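Local coordinates for uncharacterized protein (Acinetobacter baumannii, PDB 4PUX) that is of unknown function but forms an antiparallel beta-barrel-like fold of the DUF3237 family, probably related to allene oxide cyclase barrels, at residues L15-S19 / T47-L53; K37-I43 / G61-V67. All blocks are in the same frame, centred on the assembly; numbering follows the deposited sequence. Where two conformers were deposited one is given.

Contact 1 (L15-S19 / T47-L53); sequences LAKFS and TFEGKSL
The ring of Phe18 carries CB of Phe48 on one face, 3.7 Å from the ring centroid and almost on its normal, a CH-pi contact made by a methylene rather than by the second ring. The two phenyl side chains run side by side in the same direction with planes 22° apart, yet they are offset until little of one ring lies over the other. With CG of Phe48 set between its backbone N and carbonyl carbon (chi1 50°), its ring is carried past that of Phe18, while Leu81 of strand 73-83 touches both side chains and Tyr154 stacks on Phe18. CD2 of Leu53 extends the apolar patch, meeting CG of Leu15 at 3.9 Å. This is the inward-packed side of an antiparallel pairing between two barrel strands, 12-21 and 36-49. Lys17 and Glu49 form one hydrogen-bonded pair, Lys17 N to Glu49 O at 2.9 Å, and Ser19 and Thr47 the next. In strand 12-21 two successive residues, Leu15 and Ala16, lie across from the single Ala156, a classic beta bulge. Beside it the chain turns away at Gly50, whose CA lies 3.4 Å from Leu15 O in a CA-H...O contact. One water joins Leu15 O to Ser52 N. On the face bearing Ser19 and Thr47, another water bonds Thr47 OG1 at 3.0 Å and donates to Lys17 O.

Contact 2 (K37-I43 / G61-V67); sequences KRRIIPI and GADWQIV. With EDO (1,2-ethanediol), chain C.
Arg39 and Gln65 stand side by side across a beta hairpin, formed by strands 36-49 and 54-67 of the barrel. Its backbone ladder is regular: Lys37 with Val67, Arg39 with Gln65 and Ile41 with Asp63 are hydrogen-bonded pairs, and Ile43 N adds a bond to Gly61 O at 3.0 Å. Among side-chain polar contacts, Arg39 NH1 donates to Gln65 OE1 at 3.1 Å, with the oxygen nearly in the guanidinium plane; NH2 of the same group makes a salt bridge with Glu28. Gln65 NE2 gives a weak bond to Asp63 OD2, while Asp63 OD1 accepts from Asp76 N, tying this row to strand 73-83. A methyl, Ile41 CD1, packs on the Gln65 amide, 3.7 Å from NE2. Ile40 CG2 makes a CH-pi contact with the five-membered ring of Trp64, and Ala62 CB lies on the same indole face, both toward the rim. Bends at chi2 and chi3 (66° and 69°) bring the Arg38 guanidinium over the partner strand, where Ile66 CG1, in the modelled conformer, lies against one face. At its edge a bound 1,2-ethanediol, probably from the crystallisation liquor, takes two hydrogen bonds on O1, from Arg38 NH1 at 3.0 Å and Arg38 NH2 at 2.9 Å.

Overall arrangement
Strand 36-49 serves both contacts, illustrating how one long barrel strand can change neighbours along an edge. Strand 54-67 runs beside it throughout and supplies contact 2 near its first part; its other edge is shared, by 27-33 at the first part and by 12-21 at the last, where contact 1 lies. Their centres lie about 23 Å apart, on opposite sides of the chain's centre, and both are partly buried. The chemistry differs: in contact 1 buried aromatic and leucine side chains line one face and exposed Lys17, Thr47 and Glu49 the other, whereas contact 2 buries Gln65 and Asp63 in a polar row. Contact 2 also covers more surface, 722 against 461 Å².

Contact 1 (L15-S19 / T47-L53)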
loop_
_atom_site.group_PDB
_atom_site.type_symbol
_atom_site.label_atom_id
_atom_site.label_comp_id
_atom_site.label_asym_id
_atom_site.label_seq_id
_atom_site.Cartn_x
_atom_site.Cartn_y
_atom_site.Cartn_z
ATOM N N LEU A 15 4.168 13.023 0.093
ATOM C CA LEU A 15 3.439 13.080 1.347
ATOM C C LEU A 15 4.296 12.553 2.516
ATOM O O LEU A 15 4.613 13.284 3.479
ATOM C CB LEU A 15 2.102 12.298 1.232
ATOM C CG LEU A 15 1.271 12.313 2.533
ATOM C CD1 LEU A 15 0.884 13.739 2.972
ATOM C CD2 LEU A 15 0.020 11.457 2.359
ATOM N N ALA A 16 4.643 11.278 2.450
ATOM C CA ALA A 16 5.528 10.629 3.431
ATOM C C ALA A 16 5.999 9.286 2.946
ATOM O O ALA A 16 5.352 8.658 2.090
ATOM C CB ALA A 16 4.765 10.438 4.799
ATOM N N LYS A 17 7.115 8.844 3.508
ATOM C CA LYS A 17 7.615 7.470 3.346
ATOM C C LYS A 17 7.075 6.618 4.488
ATOM O O LYS A 17 7.260 6.943 5.654
ATOM C CB LYS A 17 9.137 7.408 3.332
ATOM C CG LYS A 17 9.674 5.955 3.196
ATOM C CD LYS A 17 11.225 5.951 3.048
ATOM C CE LYS A 17 11.764 4.604 2.583
ATOM N NZ LYS A 17 12.999 4.775 1.745
ATOM N N PHE A 18 6.352 5.568 4.126
ATOM C CA PHE A 18 5.741 4.607 5.041
ATOM C C PHE A 18 6.559 3.325 5.120
ATOM O O PHE A 18 7.000 2.779 4.075
ATOM C CB PHE A 18 4.316 4.231 4.580
ATOM C CG PHE A 18 3.262 5.308 4.827
ATOM C CD1 PHE A 18 3.244 6.495 4.077
ATOM C CD2 PHE A 18 2.282 5.134 5.814
ATOM C CE1 PHE A 18 2.266 7.479 4.286
ATOM C CE2 PHE A 18 1.299 6.137 6.031
ATOM C CZ PHE A 18 1.316 7.314 5.282
ATOM N N SER A 19 6.650 2.814 6.330
ATOM C CA SER A 19 7.281 1.533 6.616
ATOM C C SER A 19 6.272 0.731 7.460
ATOM O O SER A 19 6.066 1.047 8.622
ATOM C CB SER A 19 8.637 1.772 7.322
ATOM O OG SER A 19 9.465 2.633 6.528
ATOM N N THR A 47 5.880 3.012 10.763
ATOM C CA THR A 47 6.163 4.445 10.857
ATOM C C THR A 47 5.858 5.142 9.556
ATOM O O THR A 47 5.756 4.496 8.473
ATOM C CB THR A 47 7.662 4.719 11.192
ATOM O OG1 THR A 47 8.492 4.178 10.164
ATOM C CG2 THR A 47 8.023 4.152 12.564
ATOM N N PHE A 48 5.716 6.467 9.616
ATOM C CA PHE A 48 5.706 7.294 8.402
ATOM C C PHE A 48 6.423 8.610 8.668
ATOM O O PHE A 48 6.365 9.148 9.791
ATOM C CB PHE A 48 4.277 7.536 7.866
ATOM C CG PHE A 48 3.289 8.029 8.906
ATOM C CD1 PHE A 48 2.594 7.121 9.707
ATOM C CD2 PHE A 48 2.987 9.391 9.027
ATOM C CE1 PHE A 48 1.712 7.569 10.681
ATOM C CE2 PHE A 48 2.085 9.837 9.995
ATOM C CZ PHE A 48 1.424 8.935 10.789
ATOM N N GLU A 49 7.098 9.114 7.638
ATOM C CA GLU A 49 7.933 10.307 7.765
ATOM C C GLU A 49 7.918 11.124 6.484
ATOM O O GLU A 49 8.365 10.673 5.432
ATOM C CB GLU A 49 9.371 9.898 8.099
ATOM C CG GLU A 49 10.359 11.098 8.327
ATOM C CD GLU A 49 10.223 11.770 9.697
ATOM O OE1 GLU A 49 9.370 11.320 10.495
ATOM O OE2 GLU A 49 10.976 12.764 9.966
ATOM N N GLY A 50 7.337 12.331 6.574
ATOM C CA GLY A 50 7.329 13.310 5.478
ATOM C C GLY A 50 7.372 14.725 6.012
ATOM O O GLY A 50 7.310 14.941 7.221
ATOM N N LYS A 51 7.453 15.697 5.111
ATOM C CA LYS A 51 7.574 17.102 5.506
ATOM C C LYS A 51 6.393 17.553 6.402
ATOM O O LYS A 51 6.612 18.190 7.474
ATOM C CB LYS A 51 7.666 18.004 4.252
ATOM C CG LYS A 51 7.919 19.498 4.541
ATOM C CD LYS A 51 8.052 20.302 3.227
ATOM C CE LYS A 51 8.393 21.756 3.493
ATOM N NZ LYS A 51 8.502 22.530 2.209
ATOM N N SER A 52 5.166 17.157 6.025
ATOM C CA SER A 52 3.921 17.646 6.641
ATOM C C SER A 52 3.163 16.570 7.409
ATOM O O SER A 52 2.076 16.834 7.930
ATOM C CB SER A 52 2.978 18.210 5.547
ATOM O OG SER A 52 2.272 17.177 4.835
ATOM N N LEU A 53 3.740 15.373 7.480
ATOM C CA LEU A 53 3.049 14.201 8.055
ATOM C C LEU A 53 4.065 13.191 8.597
ATOM O O LEU A 53 4.865 12.621 7.842
ATOM C CB LEU A 53 2.199 13.520 6.982
ATOM C CG LEU A 53 1.317 12.362 7.453
ATOM C CD1 LEU A 53 0.200 12.814 8.403
ATOM C CD2 LEU A 53 0.727 11.567 6.280
HETATM O O HOH W 1 4.492 16.005 3.543
HETATM O O HOH W 2 9.019 5.470 7.462
#

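Contact 2 (K37-I43 / G61-V67)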
loop_
_atom_site.group_PDB
_atom_site.type_symbol
_atom_site.label_atom_id
_atom_site.label_comp_id
_atom_site.label_asym_id
_atom_site.label_seq_id
_atom_site.Cartn_x
_atom_site.Cartn_y
_atom_site.Cartn_z
ATOM N N LYS A 37 -6.938 -17.219 -3.823
ATOM C CA LYS A 37 -6.640 -17.498 -2.428
ATOM C C LYS A 37 -6.831 -16.253 -1.584
ATOM O O LYS A 37 -6.358 -15.169 -1.948
ATOM C CB LYS A 37 -5.201 -18.023 -2.271
ATOM C CG LYS A 37 -5.035 -19.367 -2.892
ATOM C CD LYS A 37 -3.612 -19.887 -2.698
ATOM C CE LYS A 37 -3.328 -21.149 -3.554
ATOM N NZ LYS A 37 -1.857 -21.504 -3.565
ATOM N N ARG A 38 -7.551 -16.409 -0.481
ATOM C CA ARG A 38 -7.758 -15.357 0.515
ATOM C C ARG A 38 -6.656 -15.435 1.578
ATOM O O ARG A 38 -6.458 -16.478 2.179
ATOM C CB ARG A 38 -9.142 -15.503 1.169
ATOM C CG ARG A 38 -9.346 -14.547 2.321
ATOM C CD ARG A 38 -9.378 -13.085 1.871
ATOM N NE ARG A 38 -10.569 -12.744 1.079
ATOM C CZ ARG A 38 -10.804 -11.547 0.574
ATOM N NH1 ARG A 38 -9.876 -10.595 0.678
ATOM N NH2 ARG A 38 -11.968 -11.278 0.002
ATOM N N ARG A 39 -5.950 -14.335 1.777
ATOM C CA ARG A 39 -4.866 -14.214 2.756
ATOM C C ARG A 39 -5.165 -12.984 3.635
ATOM O O ARG A 39 -5.398 -11.883 3.105
ATOM C CB ARG A 39 -3.493 -14.027 2.057
ATOM C CG ARG A 39 -3.230 -15.054 0.963
ATOM C CD ARG A 39 -1.863 -14.868 0.346
ATOM N NE ARG A 39 -0.793 -15.219 1.264
ATOM C CZ ARG A 39 0.249 -14.449 1.586
ATOM N NH1 ARG A 39 0.441 -13.260 1.032
ATOM N NH2 ARG A 39 1.156 -14.922 2.422
ATOM N N ILE A 40 -5.185 -13.158 4.959
ATOM C CA ILE A 40 -5.444 -12.047 5.905
ATOM C C ILE A 40 -4.141 -11.805 6.629
ATOM O O ILE A 40 -3.646 -12.655 7.375
ATOM C CB ILE A 40 -6.631 -12.337 6.841
ATOM C CG1 ILE A 40 -7.903 -12.632 6.027
ATOM C CG2 ILE A 40 -6.818 -11.186 7.855
ATOM C CD1 ILE A 40 -9.094 -13.101 6.857
ATOM N N ILE A 41 -3.515 -10.694 6.270
ATOM C CA ILE A 41 -2.141 -10.340 6.657
ATOM C C ILE A 41 -2.167 -9.194 7.710
ATOM O O ILE A 41 -2.446 -8.026 7.355
ATOM C CB ILE A 41 -1.349 -9.872 5.418
ATOM C CG1 ILE A 41 -1.405 -10.904 4.283
ATOM C CG2 ILE A 41 0.101 -9.479 5.801
ATOM C CD1 ILE A 41 -1.030 -10.376 2.935
ATOM N N PRO A 42 -2.064 -9.526 9.001
ATOM C CA PRO A 42 -2.109 -8.482 10.042
ATOM C C PRO A 42 -1.076 -7.380 9.914
ATOM O O PRO A 42 0.085 -7.638 9.631
ATOM C CB PRO A 42 -1.922 -9.261 11.345
ATOM C CG PRO A 42 -2.388 -10.612 11.051
ATOM C CD PRO A 42 -1.865 -10.849 9.626
ATOM N N ILE A 43 -1.550 -6.155 10.129
ATOM C CA ILE A 43 -0.691 -4.975 10.227
ATOM C C ILE A 43 -0.458 -4.665 11.709
ATOM O O ILE A 43 -1.389 -4.344 12.430
ATOM C CB ILE A 43 -1.312 -3.758 9.480
ATOM C CG1 ILE A 43 -1.313 -4.069 7.960
ATOM C CG2 ILE A 43 -0.584 -2.438 9.866
ATOM C CD1 ILE A 43 -2.213 -3.167 7.164
ATOM N N GLY A 61 -5.846 -3.726 12.219
ATOM C CA GLY A 61 -6.139 -3.981 10.830
ATOM C C GLY A 61 -5.230 -4.931 10.137
ATOM O O GLY A 61 -4.501 -5.733 10.770
ATOM N N ALA A 62 -5.355 -4.952 8.807
ATOM C CA ALA A 62 -4.764 -5.994 7.971
ATOM C C ALA A 62 -4.880 -5.646 6.489
ATOM O O ALA A 62 -5.580 -4.681 6.118
ATOM C CB ALA A 62 -5.497 -7.360 8.216
ATOM N N ASP A 63 -4.200 -6.422 5.672
ATOM C CA ASP A 63 -4.485 -6.554 4.235
ATOM C C ASP A 63 -5.340 -7.804 4.043
ATOM O O ASP A 63 -4.892 -8.936 4.362
ATOM C CB ASP A 63 -3.185 -6.627 3.408
ATOM C CG ASP A 63 -3.410 -6.702 1.900
ATOM O OD1 ASP A 63 -4.557 -6.619 1.443
ATOM O OD2 ASP A 63 -2.368 -6.769 1.171
ATOM N N TRP A 64 -6.579 -7.599 3.592
ATOM C CA TRP A 64 -7.470 -8.694 3.173
ATOM C C TRP A 64 -7.223 -8.937 1.660
ATOM O O TRP A 64 -7.843 -8.296 0.822
ATOM C CB TRP A 64 -8.938 -8.341 3.466
ATOM C CG TRP A 64 -9.319 -8.422 4.929
ATOM C CD1 TRP A 64 -9.933 -9.515 5.529
ATOM C CD2 TRP A 64 -9.074 -7.482 6.000
ATOM N NE1 TRP A 64 -10.123 -9.275 6.852
ATOM C CE2 TRP A 64 -9.602 -8.060 7.188
ATOM C CE3 TRP A 64 -8.524 -6.201 6.066
ATOM C CZ2 TRP A 64 -9.586 -7.398 8.429
ATOM C CZ3 TRP A 64 -8.535 -5.523 7.316
ATOM C CH2 TRP A 64 -9.079 -6.111 8.453
ATOM N N GLN A 65 -6.236 -9.790 1.364
ATOM C CA GLN A 65 -5.692 -9.961 0.036
ATOM C C GLN A 65 -6.300 -11.142 -0.686
ATOM O O GLN A 65 -6.722 -12.119 -0.045
ATOM C CB GLN A 65 -4.154 -10.190 0.196
ATOM C CG GLN A 65 -3.348 -10.201 -1.064
ATOM C CD GLN A 65 -1.857 -10.343 -0.796
ATOM O OE1 GLN A 65 -1.330 -11.466 -0.721
ATOM N NE2 GLN A 65 -1.178 -9.203 -0.576
ATOM N N ILE A 66 -6.317 -11.051 -2.019
ATOM C CA ILE A 66 -6.706 -12.160 -2.903
ATOM C C ILE A 66 -5.545 -12.360 -3.880
ATOM O O ILE A 66 -5.062 -11.394 -4.470
ATOM C CB ILE A 66 -7.995 -11.880 -3.712
ATOM C CG1 ILE A 66 -9.186 -11.616 -2.782
ATOM C CG2 ILE A 66 -8.319 -13.059 -4.680
ATOM C CD1 ILE A 66 -10.343 -10.933 -3.474
ATOM N N VAL A 67 -5.067 -13.612 -3.997
ATOM C CA VAL A 67 -4.005 -13.948 -4.953
ATOM C C VAL A 67 -4.610 -14.903 -5.979
ATOM O O VAL A 67 -5.039 -16.035 -5.613
ATOM C CB VAL A 67 -2.787 -14.594 -4.278
ATOM C CG1 VAL A 67 -1.676 -14.894 -5.302
ATOM C CG2 VAL A 67 -2.267 -13.663 -3.147
HETATM C C1 EDO C . -11.710 -7.418 0.321
HETATM O O1 EDO C . -11.480 -8.447 -0.610
HETATM C C2 EDO C . -13.160 -7.393 0.791
HETATM O O2 EDO C . -13.473 -8.526 1.543
HETATM O O HOH W 3 -3.468 -5.882 13.485
#